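Local coordinates for sugar fermentation stimulation protein homolog (Pyrococcus furiosus, PDB 4DA2) that probably binds DNA, pairing an OB fold with a PD-(D/E)xK nuclease-type domain that holds two calcium ions, at residues Met5-Leu10 with Gly219-Arg224; Gly74-Ile79 with Leu213-Ser218; Ser115-Leu120 with Gln154-Glu159; Gly126-Glu131 with Arg169-Phe174. The protein carries 1 engineered substitution. One frame throughout, in Å; residues are numbered along the deposited sequence.

In the fold
Contacts 1 and 2 lie side by side, centres about 8 Å apart, where the N-terminal part of the chain meets strands 207-215 and 220-229. Contacts 3 and 4 form a second pair, centres about 9 Å apart, at the calcium site; contact 1 is about 28 Å from contact 3, centre to centre. Along the chain, contact 1 encloses contact 2, which encloses the other two, whose segments alternate. All four reach the same mixed sheet of the PD-(D/E)xK domain. Strand 169-176 of contact 4 neighbours strand 207-215 of contact 2, so the sheet that carries the metal ligands also continues to the junction with the OB domain.

Contact 1 of 4, residues Met5-Leu10 with Gly219-Arg224; sequences MEVSPL and GEIIYR
Met5-Val7 and Gly219-Ile221 are joined first of all through their backbones. Ile221 N donates to Met5 O at 2.8 Å in an almost straight bond (172°), and Val7 N, just past the end of strand 2-6, donates to Gly219 O at 2.9 Å. The same oxygen, Gly219 O, also receives a CA-H...O contact from Glu6 CA at 3.4 Å. Between the two bonds, Glu6 and Glu220 form an antiparallel non-hydrogen-bonded pair.

Apolar packing lies on the face of Met5 and Ile221. Their side chains run side by side, Met5 CG resting 3.9 Å from Ile221 CB, and Val7 CG2 approaches Ile221 CD1 at 4.1 Å. Leu83 of helix 81-93 covers all three side chains. Leu10 reaches back over Gly219, its CD2 3.8 Å from Gly219 CA, and the same CA makes a CA-H...O contact of 3.6 Å with Val7 O.

Glu6 and Glu220 lie on the opposite face. They extend alongside each other, touching through their CG atoms, with carboxylate planes turned 67° apart and their OE2 atoms 4.3 Å from one another. Lys3 forms salt bridges to both OE2 atoms, which probably offsets the repulsion, while Ser218 holds Glu220 OE1. Together these contacts make an antiparallel edge pairing, in which N-terminal strand 2-6 is added alongside strand 220-229 of the mixed sheet in the PD-(D/E)xK domain.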
# COMPACT_ATOMS: atom_id res chain seq x y z
N MET A 5 -4.92 5.00 -13.50
CA MET A 5 -3.78 5.77 -13.97
C MET A 5 -2.83 4.83 -14.74
O MET A 5 -3.07 3.63 -14.82
CB MET A 5 -3.01 6.42 -12.81
CG MET A 5 -2.64 5.46 -11.66
SD MET A 5 -1.67 6.22 -10.34
CE MET A 5 -0.11 6.57 -11.16
N GLU A 6 -1.76 5.41 -15.27
CA GLU A 6 -0.76 4.69 -16.05
C GLU A 6 0.62 5.10 -15.60
O GLU A 6 0.87 6.28 -15.31
CB GLU A 6 -0.93 5.00 -17.53
CG GLU A 6 -2.27 4.60 -18.11
CD GLU A 6 -2.52 5.17 -19.49
OE1 GLU A 6 -1.85 6.15 -19.88
OE2 GLU A 6 -3.42 4.64 -20.16
N VAL A 7 1.53 4.13 -15.58
CA VAL A 7 2.93 4.38 -15.30
C VAL A 7 3.71 4.14 -16.58
O VAL A 7 3.62 3.08 -17.18
CB VAL A 7 3.43 3.45 -14.18
CG1 VAL A 7 4.95 3.54 -14.02
CG2 VAL A 7 2.72 3.76 -12.88
N SER A 8 4.48 5.15 -16.99
CA SER A 8 5.30 5.08 -18.20
C SER A 8 6.64 5.82 -17.96
O SER A 8 6.64 6.88 -17.34
CB SER A 8 4.53 5.75 -19.34
OG SER A 8 5.15 5.48 -20.58
N PRO A 9 7.78 5.24 -18.40
CA PRO A 9 7.95 3.90 -18.97
C PRO A 9 8.10 2.82 -17.89
O PRO A 9 8.47 3.12 -16.75
CB PRO A 9 9.27 4.02 -19.74
CG PRO A 9 10.03 5.05 -19.02
CD PRO A 9 9.04 6.00 -18.40
N LEU A 10 7.85 1.57 -18.27
CA LEU A 10 7.92 0.45 -17.37
C LEU A 10 8.96 -0.51 -17.93
O LEU A 10 8.87 -0.93 -19.08
CB LEU A 10 6.53 -0.20 -17.26
CG LEU A 10 6.26 -1.07 -16.04
CD1 LEU A 10 6.49 -0.28 -14.75
CD2 LEU A 10 4.84 -1.67 -16.11
N GLY A 219 1.50 -1.05 -17.96
CA GLY A 219 1.67 0.11 -17.08
C GLY A 219 0.35 0.61 -16.51
O GLY A 219 0.36 1.46 -15.61
N GLU A 220 -0.77 0.09 -16.99
CA GLU A 220 -2.09 0.54 -16.51
C GLU A 220 -2.36 0.02 -15.11
O GLU A 220 -2.18 -1.16 -14.83
CB GLU A 220 -3.21 0.07 -17.44
CG GLU A 220 -3.20 0.82 -18.76
CD GLU A 220 -4.03 0.12 -19.80
OE1 GLU A 220 -3.67 -1.02 -20.18
OE2 GLU A 220 -5.05 0.70 -20.24
N ILE A 221 -2.81 0.92 -14.23
CA ILE A 221 -3.11 0.53 -12.86
C ILE A 221 -4.62 0.35 -12.74
O ILE A 221 -5.41 1.23 -13.11
CB ILE A 221 -2.54 1.54 -11.82
CG1 ILE A 221 -1.00 1.45 -11.78
CG2 ILE A 221 -3.16 1.30 -10.40
CD1 ILE A 221 -0.38 2.26 -10.67
N ILE A 222 -5.00 -0.82 -12.26
CA ILE A 222 -6.39 -1.27 -12.28
C ILE A 222 -6.95 -1.36 -10.86
O ILE A 222 -6.37 -2.01 -9.98
CB ILE A 222 -6.52 -2.65 -13.01
CG1 ILE A 222 -5.93 -2.60 -14.43
CG2 ILE A 222 -7.98 -3.13 -13.06
CD1 ILE A 222 -6.42 -1.43 -15.28
N TYR A 223 -8.11 -0.74 -10.64
CA TYR A 223 -8.76 -0.81 -9.35
C TYR A 223 -9.88 -1.83 -9.50
O TYR A 223 -10.79 -1.63 -10.30
CB TYR A 223 -9.31 0.59 -8.97
CG TYR A 223 -10.26 0.59 -7.79
CD1 TYR A 223 -9.95 -0.09 -6.59
CD2 TYR A 223 -11.49 1.25 -7.86
CE1 TYR A 223 -10.82 -0.09 -5.51
CE2 TYR A 223 -12.37 1.26 -6.77
CZ TYR A 223 -12.03 0.58 -5.60
OH TYR A 223 -12.91 0.58 -4.53
N ARG A 224 -9.78 -2.94 -8.76
CA ARG A 224 -10.72 -4.05 -8.88
C ARG A 224 -11.96 -3.88 -7.98
O ARG A 224 -12.95 -4.58 -8.17
CB ARG A 224 -10.03 -5.40 -8.63
CG ARG A 224 -8.92 -5.78 -9.67
CD ARG A 224 -8.56 -7.28 -9.55
NE ARG A 224 -8.26 -7.66 -8.17
CZ ARG A 224 -7.11 -7.39 -7.54
NH1 ARG A 224 -6.13 -6.78 -8.19
NH2 ARG A 224 -6.95 -7.75 -6.27

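Contact 2 of 4, residues Gly74-Ile79 with Leu213-Ser218; sequences GKIAII and LHMELS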
# COMPACT_ATOMS: atom_id res chain seq x y z
N GLY A 74 0.91 -13.23 -14.05
CA GLY A 74 0.74 -12.62 -15.34
C GLY A 74 0.50 -11.12 -15.30
O GLY A 74 0.47 -10.46 -16.34
N LYS A 75 0.32 -10.59 -14.10
CA LYS A 75 0.10 -9.16 -13.92
C LYS A 75 1.28 -8.67 -13.09
O LYS A 75 2.33 -9.37 -12.99
CB LYS A 75 -1.25 -8.90 -13.18
CG LYS A 75 -2.52 -9.55 -13.78
CD LYS A 75 -3.03 -8.83 -15.02
CE LYS A 75 -4.49 -9.18 -15.43
NZ LYS A 75 -4.67 -10.62 -15.83
N ILE A 76 1.12 -7.52 -12.44
CA ILE A 76 2.18 -6.98 -11.58
C ILE A 76 1.63 -6.63 -10.18
O ILE A 76 0.66 -5.87 -10.09
CB ILE A 76 2.81 -5.73 -12.20
CG1 ILE A 76 3.48 -6.10 -13.54
CG2 ILE A 76 3.85 -5.14 -11.22
CD1 ILE A 76 3.80 -4.89 -14.46
N ALA A 77 2.25 -7.18 -9.13
CA ALA A 77 1.95 -6.79 -7.74
C ALA A 77 2.71 -5.48 -7.48
O ALA A 77 3.90 -5.39 -7.77
CB ALA A 77 2.42 -7.84 -6.79
N ILE A 78 2.04 -4.47 -6.92
CA ILE A 78 2.70 -3.19 -6.70
C ILE A 78 3.21 -3.19 -5.27
O ILE A 78 2.42 -3.12 -4.30
CB ILE A 78 1.74 -1.99 -6.94
CG1 ILE A 78 1.23 -1.99 -8.40
CG2 ILE A 78 2.49 -0.69 -6.58
CD1 ILE A 78 0.08 -0.99 -8.70
N ILE A 79 4.53 -3.20 -5.14
CA ILE A 79 5.16 -3.07 -3.81
C ILE A 79 5.49 -1.66 -3.36
O ILE A 79 5.66 -1.43 -2.15
CB ILE A 79 6.43 -3.95 -3.70
CG1 ILE A 79 7.54 -3.43 -4.61
CG2 ILE A 79 6.07 -5.42 -3.96
CD1 ILE A 79 8.95 -3.57 -4.00
N LEU A 213 -6.02 -3.94 -6.12
CA LEU A 213 -5.36 -3.21 -7.18
C LEU A 213 -4.30 -4.10 -7.79
O LEU A 213 -3.83 -5.03 -7.13
CB LEU A 213 -4.67 -1.95 -6.64
CG LEU A 213 -5.54 -0.73 -6.32
CD1 LEU A 213 -6.21 -0.85 -4.94
CD2 LEU A 213 -4.67 0.49 -6.39
N HIS A 214 -3.98 -3.84 -9.05
CA HIS A 214 -2.81 -4.41 -9.70
C HIS A 214 -2.40 -3.50 -10.84
O HIS A 214 -3.10 -2.52 -11.17
CB HIS A 214 -3.06 -5.87 -10.17
CG HIS A 214 -4.05 -5.96 -11.29
ND1 HIS A 214 -5.39 -6.18 -11.09
CD2 HIS A 214 -3.89 -5.83 -12.63
CE1 HIS A 214 -6.03 -6.18 -12.25
NE2 HIS A 214 -5.14 -5.97 -13.20
N MET A 215 -1.24 -3.80 -11.43
CA MET A 215 -0.76 -3.11 -12.60
C MET A 215 -0.63 -4.15 -13.71
O MET A 215 -0.26 -5.31 -13.45
CB MET A 215 0.57 -2.44 -12.30
CG MET A 215 1.13 -1.62 -13.49
SD MET A 215 2.47 -0.46 -13.01
CE MET A 215 3.70 -1.52 -12.33
N GLU A 216 -1.04 -3.75 -14.91
CA GLU A 216 -0.89 -4.59 -16.09
C GLU A 216 0.49 -4.36 -16.66
O GLU A 216 1.11 -3.34 -16.37
CB GLU A 216 -1.92 -4.20 -17.14
CG GLU A 216 -3.37 -4.23 -16.63
CD GLU A 216 -3.93 -5.63 -16.66
OE1 GLU A 216 -3.37 -6.44 -17.42
OE2 GLU A 216 -4.91 -5.93 -15.94
N LEU A 217 0.96 -5.30 -17.47
CA LEU A 217 2.29 -5.17 -18.09
C LEU A 217 2.41 -3.91 -18.94
O LEU A 217 3.51 -3.39 -19.11
CB LEU A 217 2.61 -6.41 -18.95
CG LEU A 217 2.49 -7.77 -18.25
CD1 LEU A 217 2.73 -8.91 -19.23
CD2 LEU A 217 3.44 -7.85 -17.07
N SER A 218 1.27 -3.43 -19.45
CA SER A 218 1.15 -2.15 -20.14
C SER A 218 1.44 -0.90 -19.27
O SER A 218 1.58 0.20 -19.79
CB SER A 218 -0.27 -2.03 -20.72
OG SER A 218 -1.21 -1.86 -19.65
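Ile76 fits into a hollow bounded by Met215, the Glu216 carbonyl and Leu217. Its CB sits against Met215 O at 3.3 Å, and its two branches part from there. CG2 lies 3.8 Å from the methyl CE of Met215, while CG1 and CD1 turn to Leu217, whose CD2 is 3.9 Å from Ile76 CG1. Met215 extends through its first two torsions and bends only at the third, which brings CE round to Ile76. On the other flank Ile78 crosses Met215 at about a right angle and presses CD1 against Met215 CB at 3.9 Å. Met215 CB is thus a bump lodged between two isoleucines, and Ile221 and Leu83 close in on Ile78 from outside.

Lys75 supplies the second fit. Bent at chi2 and again at chi4, its aliphatic chain drapes beside His214 and Glu216, with CE 3.3 Å from Glu216 OE2. The ammonium group itself stays clear of the carboxylate. Glu216 is fixed instead by His214 NE2, which donates to OE2 at 2.7 Å; the oxygen lies in the ring plane, but the donor stands above the carboxylate plane. Arg224 takes up His214 ND1, so both ring nitrogens are engaged and the ring's rotation is set.

Two backbone bonds hold the pieces together: Ile76 N to Met215 O, noticeably bent at 135°, and Met215 N to Ile76 O at 3.1 Å. Only Ile76 and Met215 pair, and the strand segments cross at 122°. This single antiparallel bridge joins the last strand of the OB domain to the C-terminal end of strand 207-215 in the sheet of the PD-(D/E)xK domain.

Contact 3 of 4, residues Ser115-Leu120 with Gln154-Glu159; sequences SRLDYL and QRHIKE. With CA (calcium ion), chain C; CA (calcium ion), chain D.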
# COMPACT_ATOMS: atom_id res chain seq x y z
N SER A 115 2.85 10.57 16.23
CA SER A 115 3.21 10.09 14.91
C SER A 115 2.67 11.01 13.80
O SER A 115 2.34 12.17 14.05
CB SER A 115 2.66 8.65 14.77
OG SER A 115 3.23 7.99 13.66
N ARG A 116 2.59 10.48 12.58
CA ARG A 116 1.95 11.17 11.46
C ARG A 116 1.09 10.14 10.74
O ARG A 116 1.54 9.00 10.55
CB ARG A 116 2.98 11.71 10.45
CG ARG A 116 3.83 12.88 10.99
CD ARG A 116 4.83 13.36 9.98
NE ARG A 116 5.19 14.76 10.24
CZ ARG A 116 6.31 15.17 10.81
NH1 ARG A 116 7.23 14.30 11.22
NH2 ARG A 116 6.50 16.48 10.99
N LEU A 117 -0.11 10.52 10.34
CA LEU A 117 -0.94 9.64 9.51
C LEU A 117 -0.95 10.16 8.08
O LEU A 117 -0.67 11.33 7.84
CB LEU A 117 -2.36 9.57 10.06
CG LEU A 117 -2.51 8.97 11.46
CD1 LEU A 117 -3.98 9.07 11.92
CD2 LEU A 117 -2.01 7.53 11.49
N ASP A 118 -1.30 9.30 7.12
CA ASP A 118 -1.13 9.64 5.71
C ASP A 118 -1.89 10.87 5.25
O ASP A 118 -1.30 11.73 4.58
CB ASP A 118 -1.52 8.47 4.81
CG ASP A 118 -0.55 7.34 4.90
OD1 ASP A 118 0.64 7.57 5.22
OD2 ASP A 118 -0.96 6.19 4.62
N TYR A 119 -3.19 10.93 5.58
CA TYR A 119 -4.06 12.01 5.04
C TYR A 119 -5.03 12.59 6.05
O TYR A 119 -5.59 11.88 6.88
CB TYR A 119 -4.89 11.50 3.84
CG TYR A 119 -4.08 10.79 2.76
CD1 TYR A 119 -3.26 11.50 1.88
CD2 TYR A 119 -4.15 9.41 2.61
CE1 TYR A 119 -2.52 10.87 0.90
CE2 TYR A 119 -3.41 8.74 1.61
CZ TYR A 119 -2.60 9.48 0.75
OH TYR A 119 -1.85 8.84 -0.22
N LEU A 120 -5.23 13.91 5.93
CA LEU A 120 -6.43 14.54 6.45
C LEU A 120 -7.25 14.88 5.24
O LEU A 120 -6.77 15.55 4.32
CB LEU A 120 -6.12 15.81 7.24
CG LEU A 120 -7.37 16.51 7.78
CD1 LEU A 120 -8.13 15.58 8.73
CD2 LEU A 120 -7.02 17.84 8.48
N GLN A 154 1.99 -0.23 14.55
CA GLN A 154 1.37 -0.30 15.86
C GLN A 154 1.04 1.10 16.37
O GLN A 154 -0.05 1.32 16.87
CB GLN A 154 2.25 -1.04 16.88
CG GLN A 154 2.44 -2.52 16.59
CD GLN A 154 3.50 -3.16 17.50
OE1 GLN A 154 3.90 -2.57 18.50
NE2 GLN A 154 3.94 -4.35 17.15
N ARG A 155 1.98 2.04 16.20
CA ARG A 155 1.78 3.45 16.56
C ARG A 155 0.64 4.08 15.80
O ARG A 155 -0.17 4.77 16.38
CB ARG A 155 3.06 4.26 16.32
CG ARG A 155 4.06 4.17 17.46
CD ARG A 155 5.26 5.11 17.18
NE ARG A 155 6.50 4.54 17.69
CZ ARG A 155 7.59 4.28 16.96
NH1 ARG A 155 7.63 4.56 15.65
NH2 ARG A 155 8.64 3.75 17.55
N HIS A 156 0.60 3.85 14.49
CA HIS A 156 -0.46 4.43 13.67
C HIS A 156 -1.83 3.95 14.11
O HIS A 156 -2.75 4.74 14.23
CB HIS A 156 -0.25 4.13 12.20
CG HIS A 156 0.95 4.79 11.59
ND1 HIS A 156 1.51 4.35 10.41
CD2 HIS A 156 1.69 5.86 11.98
CE1 HIS A 156 2.53 5.13 10.09
NE2 HIS A 156 2.67 6.04 11.04
N ILE A 157 -1.97 2.64 14.36
CA ILE A 157 -3.28 2.09 14.75
C ILE A 157 -3.70 2.65 16.12
O ILE A 157 -4.89 2.97 16.34
CB ILE A 157 -3.32 0.54 14.69
CG1 ILE A 157 -3.07 0.07 13.25
CG2 ILE A 157 -4.72 0.01 15.21
CD1 ILE A 157 -2.49 -1.38 13.13
N LYS A 158 -2.72 2.81 17.03
CA LYS A 158 -3.00 3.42 18.33
C LYS A 158 -3.52 4.85 18.21
O LYS A 158 -4.46 5.22 18.90
CB LYS A 158 -1.79 3.30 19.27
CG LYS A 158 -1.58 1.86 19.77
CD LYS A 158 -0.33 1.73 20.66
CE LYS A 158 -0.24 0.36 21.31
NZ LYS A 158 0.94 0.25 22.20
N GLU A 159 -2.94 5.64 17.29
CA GLU A 159 -3.41 7.00 17.12
C GLU A 159 -4.81 7.03 16.50
O GLU A 159 -5.62 7.90 16.81
CB GLU A 159 -2.44 7.82 16.26
CG GLU A 159 -1.05 8.00 16.86
CD GLU A 159 -1.04 8.76 18.20
OE1 GLU A 159 -2.09 9.31 18.62
OE2 GLU A 159 0.03 8.79 18.81
CA CA C . 0.82 4.73 5.08
CA CA D . 2.71 8.07 6.09
O HOH W 1 1.49 7.70 8.24
O HOH W 2 1.99 2.89 6.13
O HOH W 3 3.09 5.69 5.94
O HOH W 4 1.20 5.44 2.76
O HOH W 5 4.53 7.93 7.94
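His156 of helix 151-165 points its imidazole at Ser115-Leu117, where the strand breaks just ahead of Asp118, a metal ligand of the PD-(D/E)xK core. Asp118, Glu131 and Lys133 probably correspond to the D, E and K of that motif. The ring meets Ser115 at its edge: OG lies in the ring plane, 3.1 Å from His156 CD2. Ser115 OG is placed there by a first torsion that carries it away from the backbone N (chi1 -166°). Arg116 O approaches the same ring obliquely, 3.2 Å from His156 NE2, but at a poor angle for a hydrogen bond. The other nitrogen, ND1, is hydrogen-bonded to Lys133 and so ties the helix to strand 127-139.

The side chains of Leu117 and His156 run antiparallel alongside one another, Leu117 CD2 resting 3.9 Å from His156 CB, and the leucine continues onto Leu160 and Leu163 of the same helix. Glu159, a turn beyond His156, lies beside Ser115 with only loose contact; its carboxylate is held by the backbone N of Glu114.

Beyond Leu117 the chain turns, and Asp118 faces the two calcium ions instead of the helix. Its carboxylate spans them: OD2 binds one, OD1 binds the other at 2.3 Å and makes a longer bond to the first. Glu131 and Thr132 complete the protein ligands of the first ion, and Glu109 joins Asp118 on the second. A water on that second ion, 2.5 Å from the metal, donates to Arg116 O at 2.7 Å.

Contact 4 of 4, residues Gly126-Glu131 with Arg169-Phe174; sequences GEIFVE and RAMIVF. With CA (calcium ion), chain C.
Ile128 to Glu131 run parallel to Arg169 to Ile172, with segment axes 4.7 Å apart and 23° between their directions. Four backbone bonds alternate across the gap, from Phe129 N to Arg169 O at 3.1 Å through to Val173 N to Glu131 O at 2.8 Å. At the Glu127 end a water bridges Glu127 O and Arg169 N.

On one face Ile128 reaches obliquely across to the neighbouring strand, CG1 anti to the backbone N (chi1 -176°), so that CD1 settles 3.8 Å from Met171 CB. Val130 lies beside Met171, its CG2 4.0 Å from the same CB, while its other methyl, CG1, meets Val173 CG2 at 3.9 Å. Arg169 folds its chain back near Ile128.

The other face carries Phe129, Ala170, Glu131 and Ile172. Glu131 bends at chi2 away from the neighbouring strand and puts OE2 2.4 Å from one calcium ion; Lys133 also bonds OE2, and Asp118 N probably holds OE1.

Helix 151-165 covers this second face through His156, Leu160 and Leu163. Within the sheet, strand 127-139 is flanked by 115-122 and strand 169-176 by 207-215, so the pair sits between other strands.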
# COMPACT_ATOMS: atom_id res chain seq x y z
N GLY A 126 -17.60 17.28 7.60
CA GLY A 126 -16.47 17.20 8.53
C GLY A 126 -15.19 16.67 7.92
O GLY A 126 -15.06 16.54 6.71
N GLU A 127 -14.21 16.39 8.79
CA GLU A 127 -12.91 15.89 8.36
C GLU A 127 -12.72 14.44 8.77
O GLU A 127 -13.40 13.95 9.67
CB GLU A 127 -11.80 16.72 8.98
CG GLU A 127 -11.72 18.15 8.49
CD GLU A 127 -10.72 18.95 9.30
OE1 GLU A 127 -10.33 18.47 10.39
OE2 GLU A 127 -10.33 20.05 8.84
N ILE A 128 -11.80 13.75 8.08
CA ILE A 128 -11.45 12.38 8.41
C ILE A 128 -9.95 12.16 8.21
O ILE A 128 -9.36 12.57 7.19
CB ILE A 128 -12.30 11.32 7.61
CG1 ILE A 128 -11.97 9.88 8.04
CG2 ILE A 128 -12.16 11.54 6.09
CD1 ILE A 128 -12.89 8.78 7.42
N PHE A 129 -9.32 11.53 9.20
CA PHE A 129 -7.93 11.08 9.08
C PHE A 129 -7.90 9.70 8.45
O PHE A 129 -8.63 8.79 8.90
CB PHE A 129 -7.27 11.05 10.46
CG PHE A 129 -6.99 12.40 11.02
CD1 PHE A 129 -5.85 13.10 10.63
CD2 PHE A 129 -7.91 13.00 11.89
CE1 PHE A 129 -5.58 14.40 11.16
CE2 PHE A 129 -7.66 14.29 12.42
CZ PHE A 129 -6.51 14.99 12.04
N VAL A 130 -7.08 9.53 7.42
CA VAL A 130 -6.99 8.25 6.71
C VAL A 130 -5.53 7.78 6.63
O VAL A 130 -4.67 8.53 6.17
CB VAL A 130 -7.62 8.32 5.29
CG1 VAL A 130 -7.49 6.96 4.59
CG2 VAL A 130 -9.07 8.76 5.37
N GLU A 131 -5.28 6.56 7.13
CA GLU A 131 -3.97 5.92 7.01
C GLU A 131 -4.10 4.78 6.00
O GLU A 131 -5.07 3.99 6.06
CB GLU A 131 -3.50 5.39 8.38
CG GLU A 131 -2.19 4.58 8.38
CD GLU A 131 -1.00 5.38 7.86
OE1 GLU A 131 -1.03 6.63 7.99
OE2 GLU A 131 -0.06 4.77 7.28
N ARG A 169 -13.36 11.25 13.20
CA ARG A 169 -13.48 10.27 12.12
C ARG A 169 -12.08 9.76 11.75
O ARG A 169 -11.14 10.55 11.47
CB ARG A 169 -14.20 10.88 10.90
CG ARG A 169 -15.66 11.33 11.18
CD ARG A 169 -16.60 10.13 11.14
NE ARG A 169 -16.44 9.39 9.89
CZ ARG A 169 -16.54 8.07 9.75
NH1 ARG A 169 -16.82 7.30 10.80
NH2 ARG A 169 -16.37 7.53 8.56
N ALA A 170 -11.95 8.44 11.75
CA ALA A 170 -10.69 7.81 11.44
C ALA A 170 -10.92 6.57 10.57
O ALA A 170 -11.91 5.85 10.76
CB ALA A 170 -9.96 7.43 12.73
N MET A 171 -10.00 6.34 9.64
CA MET A 171 -10.08 5.22 8.69
C MET A 171 -8.71 4.63 8.39
O MET A 171 -7.72 5.38 8.26
CB MET A 171 -10.71 5.66 7.36
CG MET A 171 -10.89 4.53 6.36
SD MET A 171 -11.64 5.09 4.81
CE MET A 171 -13.35 5.04 5.34
N ILE A 172 -8.64 3.30 8.34
CA ILE A 172 -7.48 2.62 7.78
C ILE A 172 -7.87 1.89 6.52
O ILE A 172 -8.90 1.21 6.46
CB ILE A 172 -6.73 1.69 8.82
CG1 ILE A 172 -5.42 1.13 8.25
CG2 ILE A 172 -7.62 0.54 9.34
CD1 ILE A 172 -4.52 0.53 9.32
N VAL A 173 -7.05 2.07 5.49
CA VAL A 173 -7.32 1.45 4.19
C VAL A 173 -6.15 0.57 3.82
O VAL A 173 -5.02 1.08 3.65
CB VAL A 173 -7.52 2.51 3.11
CG1 VAL A 173 -7.79 1.81 1.74
CG2 VAL A 173 -8.69 3.48 3.45
N PHE A 174 -6.40 -0.73 3.67
CA PHE A 174 -5.37 -1.65 3.20
C PHE A 174 -5.37 -1.71 1.67
O PHE A 174 -6.40 -1.94 1.04
CB PHE A 174 -5.59 -3.04 3.86
CG PHE A 174 -5.45 -3.00 5.34
CD1 PHE A 174 -4.18 -3.00 5.92
CD2 PHE A 174 -6.56 -2.90 6.18
CE1 PHE A 174 -4.01 -2.93 7.30
CE2 PHE A 174 -6.39 -2.86 7.59
CZ PHE A 174 -5.12 -2.85 8.14
CA CA C . 0.82 4.73 5.08
O HOH W 6 -13.18 14.16 12.65
O HOH W 2 1.99 2.89 6.13
O HOH W 3 3.09 5.69 5.94
O HOH W 4 1.20 5.44 2.76